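Local coordinates for putative TOXIN related protein (Parabacteroides distasonis ATCC 8503, PDB 3K0Y) that is of unknown function but combines a NigD-like N-terminal OB domain with a C-terminal beta-sandwich domain and may be toxin-related, at residues Y26-D31 with N79-I84; S99-D104 with A133-L138; S174-T179 with V184-N189. All coordinates share one frame; numbering follows the deposited sequence.

Three contacts illustrate how a two-domain beta protein closes its interiors. Interaction 1 lies within the NigD-like N-terminal OB domain, where two strands that share no backbone bonds meet through side chains. Interactions 2 and 3 belong to the C-terminal beta sandwich and reach one four-stranded sheet, on strands 135-139 and 184-192; their centres are 21 Å apart and their nearest atoms about 4 Å, without touching. The centre of interaction 1 lies 26 Å from that of interaction 2 and 25 Å from that of interaction 3, on the opposite side of the chain's centre from both. Strand 74-88, which supplies N79-I84, leads on to helix 97-101 of interaction 2.

Interaction 1. Residues Y26-D31 with N79-I84; sequences YYLRLD and NAIHNI
I81 reaches across the interior of the OB domain to Y26 and L28, joining strand 25-30 to strand 74-88 without any hydrogen bond between the segments. The backbones stay well separated, L28 CA and I81 CA lying 10.7 Å apart, as suits strands that face each other across a curled sheet. One methyl group does the touching. I81 CG1 stands anti to the backbone N (chi1 175°) and chi2 is extended too, which sends CD1 out toward the opposing strand. There it comes 4.3 Å from Y26 CE2, meeting the ring obliquely; the two side chains come from opposite directions. L28 comes in from the same strand as Y26, its CD2 branch turned to the same methyl. This buried part, I81 CD1 with Y26 and L28, is packed at long van der Waals spacing and hides just 84 Å² between the segments; A54 and V56 of strand 52-62 pack against I81 and L28 respectively and extend the apolar cluster. Away from the cluster the surroundings open up: H82, next to I81, is exposed, and R29, beside L28, is partly exposed and forms a salt bridge with D117. At the start of the second segment, N79 and A80 both face N57 in a classic beta bulge. Between the two segments, the closest approach is I81 CD1 to Y26 OH, 4.1 Å.

Interaction 2. Residues S99-D104 with A133-L138; sequences SIYGTD and AHFINL
Helix 97-101 ends beside strand 135-139 with Y101 CA 7.0 Å from N137 CA, and G102 leaves the helix with a positive phi of 97°. The contact sets a short helix against an outermost strand of the four-stranded sheet in the C-terminal beta sandwich. F135 and N137 both point toward the helix end, whereas I136 turns away. The N137 side chain crosses that of Y101 at about a right angle, its amide plane inclined 64° to the ring; ND2 sits at the ring edge, 3.4 Å from Y101 CD1. The same ND2 lies over the centre of the F135 ring, 3.2 Å above its plane, in the corner between tyrosine edge and phenyl face. With F135 CG anti to the backbone N (chi1 -164°), the ring is directed at the helix end, and CE2 lies 4.0 Å from Y101 CD1. I100 O meets the edge of the F135 ring in its plane, 3.7 Å from F135 CD2, while I100 CG2 stands over the Y101 face. Y101 OH is hydrogen-bonded to K91 O, and N137 OD1 to K87 NZ. A water ties both backbones and the N137 amide together, donating to Y101 O and F135 O and accepting from N137 ND2 at 2.9 Å.

Interaction 3. Residues S174-T179 with V184-N189; sequences SSLPDT and VDLVVN
L176 and L186 meet where the loop after strand 163-172 folds back over strand 184-192, an inner strand of the four-stranded sheet in the C-terminal beta sandwich. The contact is apolar in both its parts and has no hydrogen bond between the segments. In the leucine pair, with L186 CG anti to the backbone N (chi1 -170°) and chi2 at 72°, CD1 comes within 3.7 Å of L176 CD1; the two side chains approach at a slant, methyl against methyl. L150 of the neighbouring strand touches both leucines, and I115 also packs on L186, placing this pair inside the sandwich. The second apolar part lies nearer the turn, where the backbones draw closer: T179 CA is 7.1 Å from V184 CA, against 10.2 Å between L176 CA and L186 CA. Polar interactions hold the loop by other routes. T179 OG1 is hydrogen-bonded to E182 O within the turn, T179 N to S205 OG, and P177 O to Y148 OH. T179 CG2 faces the strand, 4.0 Å from V184 CG2 and 4.1 Å from V184 CG1.

Interaction 1. Residues Y26-D31 with N79-I84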
ATOM      1  N   TYR A  26      11.297 -14.298  10.246  1.00 52.87           N
ATOM      2  CA  TYR A  26      10.938 -12.919   9.912  1.00 51.80           C
ATOM      3  C   TYR A  26      10.448 -12.192  11.139  1.00 51.15           C
ATOM      4  O   TYR A  26       9.945 -12.810  12.070  1.00 51.12           O
ATOM      5  CB  TYR A  26       9.836 -12.911   8.833  1.00 51.22           C
ATOM      6  CG  TYR A  26       8.494 -13.460   9.293  1.00 49.86           C
ATOM      7  CD1 TYR A  26       8.233 -14.836   9.329  1.00 48.99           C
ATOM      8  CD2 TYR A  26       7.491 -12.597   9.716  1.00 50.05           C
ATOM      9  CE1 TYR A  26       6.994 -15.337   9.763  1.00 47.14           C
ATOM     10  CE2 TYR A  26       6.248 -13.075  10.150  1.00 49.78           C
ATOM     11  CZ  TYR A  26       6.007 -14.441  10.164  1.00 49.74           C
ATOM     12  OH  TYR A  26       4.776 -14.871  10.596  1.00 49.39           O
ATOM     13  N   TYR A  27      10.583 -10.874  11.142  1.00 50.57           N
ATOM     14  CA  TYR A  27       9.837 -10.065  12.116  1.00 49.95           C
ATOM     15  C   TYR A  27       8.883  -9.119  11.387  1.00 49.04           C
ATOM     16  O   TYR A  27       8.893  -9.047  10.175  1.00 49.15           O
ATOM     17  CB  TYR A  27      10.758  -9.356  13.104  1.00 49.57           C
ATOM     18  CG  TYR A  27      11.578  -8.224  12.564  1.00 50.15           C
ATOM     19  CD1 TYR A  27      11.087  -6.937  12.552  1.00 51.50           C
ATOM     20  CD2 TYR A  27      12.865  -8.434  12.121  1.00 51.77           C
ATOM     21  CE1 TYR A  27      11.836  -5.904  12.094  1.00 52.73           C
ATOM     22  CE2 TYR A  27      13.634  -7.403  11.664  1.00 52.00           C
ATOM     23  CZ  TYR A  27      13.119  -6.144  11.655  1.00 52.79           C
ATOM     24  OH  TYR A  27      13.878  -5.112  11.187  1.00 55.00           O
ATOM     25  N   LEU A  28       8.023  -8.453  12.129  1.00 49.26           N
ATOM     26  CA  LEU A  28       6.992  -7.594  11.552  1.00 49.59           C
ATOM     27  C   LEU A  28       7.215  -6.182  11.998  1.00 50.17           C
ATOM     28  O   LEU A  28       7.445  -5.954  13.195  1.00 51.78           O
ATOM     29  CB  LEU A  28       5.610  -8.042  12.004  1.00 48.42           C
ATOM     30  CG  LEU A  28       5.222  -9.433  11.525  1.00 47.36           C
ATOM     31  CD1 LEU A  28       4.089  -9.935  12.374  1.00 47.33           C
ATOM     32  CD2 LEU A  28       4.839  -9.411  10.055  1.00 42.20           C
ATOM     33  N   ARG A  29       7.127  -5.239  11.060  1.00 50.23           N
ATOM     34  CA  ARG A  29       7.271  -3.803  11.356  1.00 50.38           C
ATOM     35  C   ARG A  29       5.918  -3.077  11.220  1.00 50.04           C
ATOM     36  O   ARG A  29       5.312  -3.091  10.167  1.00 49.92           O
ATOM     37  CB  ARG A  29       8.331  -3.171  10.437  1.00 50.35           C
ATOM     38  CG  ARG A  29       8.726  -1.760  10.901  1.00 52.09           C
ATOM     39  CD  ARG A  29      10.019  -1.269  10.319  1.00 53.39           C
ATOM     40  NE  ARG A  29       9.942  -1.231   8.863  1.00 56.51           N
ATOM     41  CZ  ARG A  29      10.677  -1.967   8.026  1.00 54.69           C
ATOM     42  NH1 ARG A  29      11.605  -2.780   8.472  1.00 56.38           N
ATOM     43  NH2 ARG A  29      10.480  -1.867   6.724  1.00 53.53           N
ATOM     44  N   LEU A  30       5.430  -2.474  12.294  1.00 50.44           N
ATOM     45  CA  LEU A  30       4.131  -1.825  12.275  1.00 50.93           C
ATOM     46  C   LEU A  30       4.281  -0.420  11.711  1.00 51.95           C
ATOM     47  O   LEU A  30       5.406   0.062  11.607  1.00 51.94           O
ATOM     48  CB  LEU A  30       3.544  -1.763  13.676  1.00 50.37           C
ATOM     49  CG  LEU A  30       3.209  -3.076  14.368  1.00 49.39           C
ATOM     50  CD1 LEU A  30       2.623  -2.793  15.823  1.00 49.67           C
ATOM     51  CD2 LEU A  30       2.247  -3.877  13.522  1.00 48.30           C
ATOM     52  N   ASP A  31       3.170   0.224  11.334  1.00 52.57           N
ATOM     53  CA  ASP A  31       3.248   1.599  10.825  1.00 54.41           C
ATOM     54  C   ASP A  31       3.929   2.578  11.827  1.00 56.24           C
ATOM     55  O   ASP A  31       4.768   3.368  11.441  1.00 57.57           O
ATOM     56  CB  ASP A  31       1.870   2.121  10.427  1.00 54.07           C
ATOM     57  CG  ASP A  31       1.276   1.401   9.202  1.00 52.91           C
ATOM     58  OD1 ASP A  31       1.993   0.782   8.409  1.00 52.49           O
ATOM     59  OD2 ASP A  31       0.053   1.451   9.035  1.00 49.49           O
ATOM     60  N   ASN A  79      -1.450 -15.196  14.961  1.00 49.31           N
ATOM     61  CA  ASN A  79      -2.635 -16.041  14.861  1.00 49.63           C
ATOM     62  C   ASN A  79      -2.994 -16.292  13.414  1.00 49.65           C
ATOM     63  O   ASN A  79      -3.367 -17.411  13.049  1.00 50.56           O
ATOM     64  CB  ASN A  79      -3.813 -15.416  15.580  1.00 49.66           C
ATOM     65  CG  ASN A  79      -3.506 -15.119  17.065  1.00 51.28           C
ATOM     66  OD1 ASN A  79      -2.960 -15.961  17.782  1.00 52.06           O
ATOM     67  ND2 ASN A  79      -3.825 -13.908  17.502  1.00 52.00           N
ATOM     68  N   ALA A  80      -2.903 -15.245  12.598  1.00 49.37           N
ATOM     69  CA  ALA A  80      -3.120 -15.374  11.159  1.00 49.37           C
ATOM     70  C   ALA A  80      -2.347 -14.273  10.435  1.00 47.80           C
ATOM     71  O   ALA A  80      -2.011 -13.263  11.003  1.00 48.25           O
ATOM     72  CB  ALA A  80      -4.637 -15.320  10.810  1.00 49.24           C
ATOM     73  N   ILE A  81      -2.039 -14.495   9.176  1.00 46.38           N
ATOM     74  CA  ILE A  81      -1.293 -13.515   8.407  1.00 46.04           C
ATOM     75  C   ILE A  81      -1.736 -13.687   6.953  1.00 45.81           C
ATOM     76  O   ILE A  81      -1.623 -14.783   6.370  1.00 45.05           O
ATOM     77  CB  ILE A  81       0.236 -13.683   8.625  1.00 45.57           C
ATOM     78  CG1 ILE A  81       1.028 -12.745   7.718  1.00 44.54           C
ATOM     79  CG2 ILE A  81       0.638 -15.157   8.401  1.00 44.30           C
ATOM     80  CD1 ILE A  81       2.438 -12.534   8.182  1.00 44.22           C
ATOM     81  N   HIS A  82      -2.323 -12.615   6.427  1.00 45.72           N
ATOM     82  CA  HIS A  82      -2.864 -12.580   5.077  0.50 45.25           C
ATOM     83  C   HIS A  82      -2.128 -11.514   4.277  1.00 44.83           C
ATOM     84  O   HIS A  82      -2.290 -10.332   4.539  1.00 43.61           O
ATOM     85  CB  HIS A  82      -4.355 -12.240   5.129  0.50 45.30           C
ATOM     86  CG  HIS A  82      -5.112 -12.978   6.189  0.50 46.15           C
ATOM     87  ND1 HIS A  82      -5.349 -14.328   6.125  0.50 46.66           N
ATOM     88  CD2 HIS A  82      -5.711 -12.541   7.328  0.50 45.99           C
ATOM     89  CE1 HIS A  82      -6.047 -14.700   7.186  0.50 45.53           C
ATOM     90  NE2 HIS A  82      -6.288 -13.631   7.922  0.50 44.47           N
ATOM     91  N   ASN A  83      -1.316 -11.927   3.309  1.00 44.20           N
ATOM     92  CA  ASN A  83      -0.589 -10.964   2.505  1.00 43.01           C
ATOM     93  C   ASN A  83      -1.512  -9.965   1.811  1.00 42.98           C
ATOM     94  O   ASN A  83      -2.618 -10.289   1.388  1.00 41.44           O
ATOM     95  CB  ASN A  83       0.251 -11.680   1.472  1.00 43.12           C
ATOM     96  CG  ASN A  83       1.442 -12.382   2.090  1.00 43.10           C
ATOM     97  OD1 ASN A  83       1.686 -12.260   3.300  1.00 42.42           O
ATOM     98  ND2 ASN A  83       2.189 -13.126   1.271  1.00 41.82           N
ATOM     99  N   ILE A  84      -1.036  -8.734   1.748  1.00 42.98           N
ATOM    100  CA  ILE A  84      -1.700  -7.667   1.048  1.00 43.34           C
ATOM    101  C   ILE A  84      -0.890  -7.498  -0.251  1.00 41.99           C
ATOM    102  O   ILE A  84       0.338  -7.472  -0.223  1.00 42.03           O
ATOM    103  CB  ILE A  84      -1.701  -6.381   1.895  1.00 43.36           C
ATOM    104  CG1 ILE A  84      -2.626  -6.545   3.093  1.00 46.17           C
ATOM    105  CG2 ILE A  84      -2.078  -5.158   1.042  1.00 43.51           C
ATOM    106  CD1 ILE A  84      -2.468  -5.454   4.184  1.00 41.57           C
TER

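Interaction 2. Residues S99-D104 with A133-L138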
ATOM      1  N   SER A  99      -5.720   3.094 -21.141  1.00 46.34           N
ATOM      2  CA  SER A  99      -5.905   1.793 -21.734  1.00 46.37           C
ATOM      3  C   SER A  99      -5.205   0.655 -20.986  1.00 45.83           C
ATOM      4  O   SER A  99      -5.758  -0.427 -20.887  1.00 47.02           O
ATOM      5  CB  SER A  99      -5.409   1.793 -23.184  1.00 46.31           C
ATOM      6  OG  SER A  99      -5.462   0.455 -23.616  1.00 50.08           O
ATOM      7  N   ILE A 100      -3.981   0.877 -20.517  1.00 44.02           N
ATOM      8  CA  ILE A 100      -3.250  -0.146 -19.830  1.00 43.00           C
ATOM      9  C   ILE A 100      -3.691  -0.213 -18.343  1.00 43.57           C
ATOM     10  O   ILE A 100      -3.992  -1.303 -17.821  1.00 42.97           O
ATOM     11  CB  ILE A 100      -1.753   0.081 -19.936  1.00 43.06           C
ATOM     12  CG1 ILE A 100      -1.254  -0.265 -21.358  1.00 44.41           C
ATOM     13  CG2 ILE A 100      -0.996  -0.763 -18.892  1.00 40.82           C
ATOM     14  CD1 ILE A 100      -0.004   0.547 -21.787  1.00 44.34           C
ATOM     15  N   TYR A 101      -3.772   0.946 -17.687  1.00 42.88           N
ATOM     16  CA  TYR A 101      -3.986   0.971 -16.261  1.00 43.94           C
ATOM     17  C   TYR A 101      -5.431   1.059 -15.846  1.00 43.73           C
ATOM     18  O   TYR A 101      -5.741   0.737 -14.710  1.00 44.29           O
ATOM     19  CB  TYR A 101      -3.151   2.054 -15.592  1.00 43.89           C
ATOM     20  CG  TYR A 101      -1.686   1.777 -15.707  1.00 44.19           C
ATOM     21  CD1 TYR A 101      -1.151   0.620 -15.174  1.00 44.88           C
ATOM     22  CD2 TYR A 101      -0.828   2.669 -16.346  1.00 44.10           C
ATOM     23  CE1 TYR A 101       0.176   0.364 -15.252  1.00 45.60           C
ATOM     24  CE2 TYR A 101       0.537   2.421 -16.416  1.00 43.60           C
ATOM     25  CZ  TYR A 101       1.025   1.267 -15.878  1.00 43.49           C
ATOM     26  OH  TYR A 101       2.353   0.957 -15.930  1.00 40.93           O
ATOM     27  N   GLY A 102      -6.309   1.472 -16.751  1.00 44.30           N
ATOM     28  CA  GLY A 102      -7.759   1.370 -16.535  1.00 44.51           C
ATOM     29  C   GLY A 102      -8.385   2.657 -16.025  1.00 45.23           C
ATOM     30  O   GLY A 102      -7.706   3.535 -15.544  1.00 45.00           O
ATOM     31  N   THR A 103      -9.695   2.770 -16.160  1.00 45.62           N
ATOM     32  CA  THR A 103     -10.426   3.949 -15.736  1.00 46.59           C
ATOM     33  C   THR A 103     -11.671   3.515 -14.962  1.00 46.70           C
ATOM     34  O   THR A 103     -12.635   4.297 -14.787  1.00 47.36           O
ATOM     35  CB  THR A 103     -10.832   4.802 -16.946  1.00 46.29           C
ATOM     36  OG1 THR A 103     -11.439   3.955 -17.905  1.00 45.58           O
ATOM     37  CG2 THR A 103      -9.618   5.452 -17.575  1.00 47.68           C
ATOM     38  N   ASP A 104     -11.629   2.284 -14.472  1.00 45.38           N
ATOM     39  CA  ASP A 104     -12.775   1.695 -13.832  1.00 45.20           C
ATOM     40  C   ASP A 104     -12.885   2.268 -12.412  1.00 44.53           C
ATOM     41  O   ASP A 104     -11.979   2.101 -11.607  1.00 43.40           O
ATOM     42  CB  ASP A 104     -12.630   0.185 -13.811  1.00 45.25           C
ATOM     43  CG  ASP A 104     -12.827  -0.423 -15.188  1.00 47.50           C
ATOM     44  OD1 ASP A 104     -13.848  -0.110 -15.825  1.00 48.15           O
ATOM     45  OD2 ASP A 104     -11.966  -1.211 -15.619  1.00 48.18           O
ATOM     46  N   ALA A 133      -9.370 -11.112 -13.207  1.00 44.32           N
ATOM     47  CA  ALA A 133      -8.501 -10.453 -12.272  1.00 43.81           C
ATOM     48  C   ALA A 133      -8.390  -8.942 -12.597  1.00 42.80           C
ATOM     49  O   ALA A 133      -8.240  -8.564 -13.751  1.00 42.77           O
ATOM     50  CB  ALA A 133      -7.106 -11.155 -12.351  1.00 43.92           C
ATOM     51  N   HIS A 134      -8.496  -8.088 -11.582  1.00 41.96           N
ATOM     52  CA  HIS A 134      -8.353  -6.649 -11.751  1.00 41.40           C
ATOM     53  C   HIS A 134      -6.878  -6.238 -11.570  1.00 41.42           C
ATOM     54  O   HIS A 134      -6.193  -6.809 -10.757  1.00 42.03           O
ATOM     55  CB  HIS A 134      -9.221  -5.903 -10.749  1.00 41.35           C
ATOM     56  CG  HIS A 134     -10.684  -6.174 -10.874  1.00 41.70           C
ATOM     57  ND1 HIS A 134     -11.635  -5.323 -10.351  1.00 40.32           N
ATOM     58  CD2 HIS A 134     -11.367  -7.212 -11.432  1.00 40.71           C
ATOM     59  CE1 HIS A 134     -12.841  -5.814 -10.611  1.00 44.25           C
ATOM     60  NE2 HIS A 134     -12.702  -6.955 -11.270  1.00 41.01           N
ATOM     61  N   PHE A 135      -6.419  -5.249 -12.346  1.00 41.05           N
ATOM     62  CA  PHE A 135      -5.042  -4.743 -12.321  1.00 40.51           C
ATOM     63  C   PHE A 135      -5.047  -3.455 -11.505  1.00 40.33           C
ATOM     64  O   PHE A 135      -5.768  -2.544 -11.850  1.00 41.07           O
ATOM     65  CB  PHE A 135      -4.651  -4.430 -13.756  1.00 40.62           C
ATOM     66  CG  PHE A 135      -3.177  -4.258 -14.022  1.00 39.68           C
ATOM     67  CD1 PHE A 135      -2.208  -4.936 -13.293  1.00 41.03           C
ATOM     68  CD2 PHE A 135      -2.791  -3.520 -15.131  1.00 40.56           C
ATOM     69  CE1 PHE A 135      -0.858  -4.848 -13.612  1.00 40.77           C
ATOM     70  CE2 PHE A 135      -1.437  -3.396 -15.481  1.00 43.35           C
ATOM     71  CZ  PHE A 135      -0.457  -4.088 -14.711  1.00 43.26           C
ATOM     72  N   ILE A 136      -4.203  -3.388 -10.479  1.00 40.59           N
ATOM     73  CA  ILE A 136      -4.203  -2.339  -9.448  1.00 42.00           C
ATOM     74  C   ILE A 136      -2.826  -1.695  -9.499  1.00 41.83           C
ATOM     75  O   ILE A 136      -1.815  -2.385  -9.349  1.00 40.87           O
ATOM     76  CB  ILE A 136      -4.384  -2.940  -8.009  1.00 42.28           C
ATOM     77  CG1 ILE A 136      -5.599  -3.851  -7.916  1.00 46.28           C
ATOM     78  CG2 ILE A 136      -4.567  -1.883  -6.968  1.00 43.28           C
ATOM     79  CD1 ILE A 136      -6.927  -3.095  -8.242  1.00 50.00           C
ATOM     80  N   ASN A 137      -2.771  -0.386  -9.715  1.00 41.42           N
ATOM     81  CA  ASN A 137      -1.477   0.292  -9.807  1.00 41.87           C
ATOM     82  C   ASN A 137      -1.458   1.720  -9.263  1.00 41.10           C
ATOM     83  O   ASN A 137      -2.477   2.371  -9.134  1.00 41.70           O
ATOM     84  CB  ASN A 137      -1.027   0.368 -11.265  1.00 41.20           C
ATOM     85  CG  ASN A 137      -0.583  -0.959 -11.801  1.00 41.91           C
ATOM     86  OD1 ASN A 137       0.514  -1.413 -11.505  1.00 41.95           O
ATOM     87  ND2 ASN A 137      -1.450  -1.603 -12.568  1.00 40.53           N
ATOM     88  N   LEU A 138      -0.260   2.195  -9.022  1.00 40.96           N
ATOM     89  CA  LEU A 138      -0.021   3.583  -8.642  1.00 41.30           C
ATOM     90  C   LEU A 138       1.033   4.102  -9.620  1.00 41.80           C
ATOM     91  O   LEU A 138       2.094   3.481  -9.750  1.00 42.23           O
ATOM     92  CB  LEU A 138       0.527   3.635  -7.232  1.00 40.14           C
ATOM     93  CG  LEU A 138       0.629   5.028  -6.612  1.00 42.23           C
ATOM     94  CD1 LEU A 138      -0.757   5.546  -6.298  1.00 41.34           C
ATOM     95  CD2 LEU A 138       1.517   4.959  -5.352  1.00 39.65           C
TER
HETATM   96  O   HOH W   1      -4.146  -0.502 -12.998  1.00 35.63           O

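Interaction 3. Residues S174-T179 with V184-N189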
ATOM      1  N   SER A 174       9.424   4.143  -2.029  1.00 47.04           N
ATOM      2  CA  SER A 174      10.832   4.430  -1.869  1.00 48.29           C
ATOM      3  C   SER A 174      11.472   4.986  -3.153  1.00 47.72           C
ATOM      4  O   SER A 174      12.567   5.474  -3.090  1.00 48.25           O
ATOM      5  CB  SER A 174      11.568   3.163  -1.390  1.00 48.99           C
ATOM      6  OG  SER A 174      11.605   2.196  -2.410  1.00 49.73           O
ATOM      7  N   SER A 175      10.778   4.892  -4.292  1.00 47.28           N
ATOM      8  CA  SER A 175      11.216   5.416  -5.582  1.00 46.72           C
ATOM      9  C   SER A 175      10.841   6.884  -5.767  1.00 46.80           C
ATOM     10  O   SER A 175      11.171   7.452  -6.798  1.00 47.66           O
ATOM     11  CB  SER A 175      10.560   4.600  -6.728  1.00 47.00           C
ATOM     12  OG  SER A 175       9.156   4.869  -6.803  1.00 47.17           O
ATOM     13  N   LEU A 176      10.134   7.498  -4.818  1.00 45.92           N
ATOM     14  CA  LEU A 176       9.866   8.929  -4.910  1.00 46.17           C
ATOM     15  C   LEU A 176      11.165   9.683  -4.589  1.00 45.89           C
ATOM     16  O   LEU A 176      11.991   9.167  -3.842  1.00 45.95           O
ATOM     17  CB  LEU A 176       8.770   9.386  -3.963  1.00 45.93           C
ATOM     18  CG  LEU A 176       7.353   8.868  -4.264  1.00 47.31           C
ATOM     19  CD1 LEU A 176       6.420   9.337  -3.134  1.00 42.20           C
ATOM     20  CD2 LEU A 176       6.859   9.281  -5.649  1.00 44.41           C
ATOM     21  N   PRO A 177      11.348  10.888  -5.165  1.00 45.05           N
ATOM     22  CA  PRO A 177      12.596  11.596  -4.851  1.00 45.48           C
ATOM     23  C   PRO A 177      12.724  11.880  -3.362  1.00 45.99           C
ATOM     24  O   PRO A 177      11.712  12.115  -2.650  1.00 44.53           O
ATOM     25  CB  PRO A 177      12.533  12.889  -5.700  1.00 45.56           C
ATOM     26  CG  PRO A 177      11.328  12.757  -6.642  1.00 44.88           C
ATOM     27  CD  PRO A 177      10.417  11.695  -5.972  1.00 45.05           C
ATOM     28  N   ASP A 178      13.963  11.828  -2.879  1.00 47.38           N
ATOM     29  CA  ASP A 178      14.234  12.047  -1.461  1.00 48.32           C
ATOM     30  C   ASP A 178      13.709  13.424  -1.082  1.00 48.12           C
ATOM     31  O   ASP A 178      13.922  14.368  -1.796  1.00 46.63           O
ATOM     32  CB  ASP A 178      15.717  11.929  -1.138  1.00 48.95           C
ATOM     33  CG  ASP A 178      15.964  11.669   0.353  1.00 53.07           C
ATOM     34  OD1 ASP A 178      15.460  12.438   1.202  1.00 57.16           O
ATOM     35  OD2 ASP A 178      16.637  10.675   0.684  1.00 59.21           O
ATOM     36  N   THR A 179      12.964  13.514   0.010  1.00 48.68           N
ATOM     37  CA  THR A 179      12.455  14.803   0.456  1.00 49.91           C
ATOM     38  C   THR A 179      13.492  15.467   1.342  1.00 51.43           C
ATOM     39  O   THR A 179      13.226  16.511   1.905  1.00 51.09           O
ATOM     40  CB  THR A 179      11.155  14.683   1.266  1.00 48.89           C
ATOM     41  OG1 THR A 179      11.452  14.092   2.534  1.00 48.55           O
ATOM     42  CG2 THR A 179      10.115  13.871   0.521  1.00 48.88           C
ATOM     43  N   VAL A 184       6.506  16.840   2.695  1.00 47.27           N
ATOM     44  CA  VAL A 184       5.906  17.410   1.494  1.00 45.16           C
ATOM     45  C   VAL A 184       4.513  16.903   1.375  1.00 45.30           C
ATOM     46  O   VAL A 184       4.132  15.957   2.095  1.00 45.35           O
ATOM     47  CB  VAL A 184       6.662  17.002   0.162  1.00 44.73           C
ATOM     48  CG1 VAL A 184       8.139  17.471   0.189  1.00 44.48           C
ATOM     49  CG2 VAL A 184       6.542  15.506  -0.120  1.00 41.14           C
ATOM     50  N   ASP A 185       3.764  17.498   0.449  1.00 44.69           N
ATOM     51  CA  ASP A 185       2.419  17.090   0.145  1.00 45.61           C
ATOM     52  C   ASP A 185       2.412  16.037  -0.941  1.00 46.16           C
ATOM     53  O   ASP A 185       3.023  16.229  -1.999  1.00 46.39           O
ATOM     54  CB  ASP A 185       1.583  18.259  -0.334  1.00 45.62           C
ATOM     55  CG  ASP A 185       1.276  19.260   0.770  1.00 47.57           C
ATOM     56  OD1 ASP A 185       1.498  18.980   1.977  1.00 49.02           O
ATOM     57  OD2 ASP A 185       0.813  20.336   0.380  1.00 51.37           O
ATOM     58  N   LEU A 186       1.717  14.938  -0.671  1.00 44.99           N
ATOM     59  CA  LEU A 186       1.555  13.859  -1.630  1.00 43.79           C
ATOM     60  C   LEU A 186       0.100  13.894  -2.013  1.00 42.51           C
ATOM     61  O   LEU A 186      -0.770  13.863  -1.151  1.00 43.16           O
ATOM     62  CB  LEU A 186       1.946  12.533  -0.999  1.00 44.16           C
ATOM     63  CG  LEU A 186       2.084  11.289  -1.870  1.00 43.45           C
ATOM     64  CD1 LEU A 186       3.306  11.351  -2.730  1.00 43.05           C
ATOM     65  CD2 LEU A 186       2.116   9.983  -1.051  1.00 44.19           C
ATOM     66  N   VAL A 187      -0.156  14.053  -3.296  1.00 41.30           N
ATOM     67  CA  VAL A 187      -1.488  14.137  -3.856  1.00 41.52           C
ATOM     68  C   VAL A 187      -1.703  12.793  -4.590  1.00 42.32           C
ATOM     69  O   VAL A 187      -0.921  12.414  -5.474  1.00 41.49           O
ATOM     70  CB  VAL A 187      -1.618  15.359  -4.800  1.00 41.45           C
ATOM     71  CG1 VAL A 187      -2.941  15.367  -5.555  1.00 40.46           C
ATOM     72  CG2 VAL A 187      -1.461  16.694  -3.981  1.00 41.53           C
ATOM     73  N   VAL A 188      -2.754  12.076  -4.208  1.00 42.58           N
ATOM     74  CA  VAL A 188      -3.126  10.878  -4.879  1.00 41.95           C
ATOM     75  C   VAL A 188      -4.520  11.067  -5.468  1.00 42.75           C
ATOM     76  O   VAL A 188      -5.504  11.147  -4.728  1.00 41.88           O
ATOM     77  CB  VAL A 188      -3.152   9.679  -3.906  1.00 42.80           C
ATOM     78  CG1 VAL A 188      -3.570   8.418  -4.652  1.00 41.44           C
ATOM     79  CG2 VAL A 188      -1.808   9.498  -3.222  1.00 39.34           C
ATOM     80  N   ASN A 189      -4.585  11.068  -6.798  1.00 41.49           N
ATOM     81  CA  ASN A 189      -5.798  11.066  -7.570  1.00 43.24           C
ATOM     82  C   ASN A 189      -6.308   9.646  -7.828  1.00 45.62           C
ATOM     83  O   ASN A 189      -5.512   8.692  -7.963  1.00 45.71           O
ATOM     84  CB  ASN A 189      -5.521  11.782  -8.899  1.00 43.21           C
ATOM     85  CG  ASN A 189      -5.217  13.255  -8.695  1.00 44.92           C
ATOM     86  OD1 ASN A 189      -6.013  13.949  -8.104  1.00 50.02           O
ATOM     87  ND2 ASN A 189      -4.069  13.707  -9.108  1.00 43.48           N
TER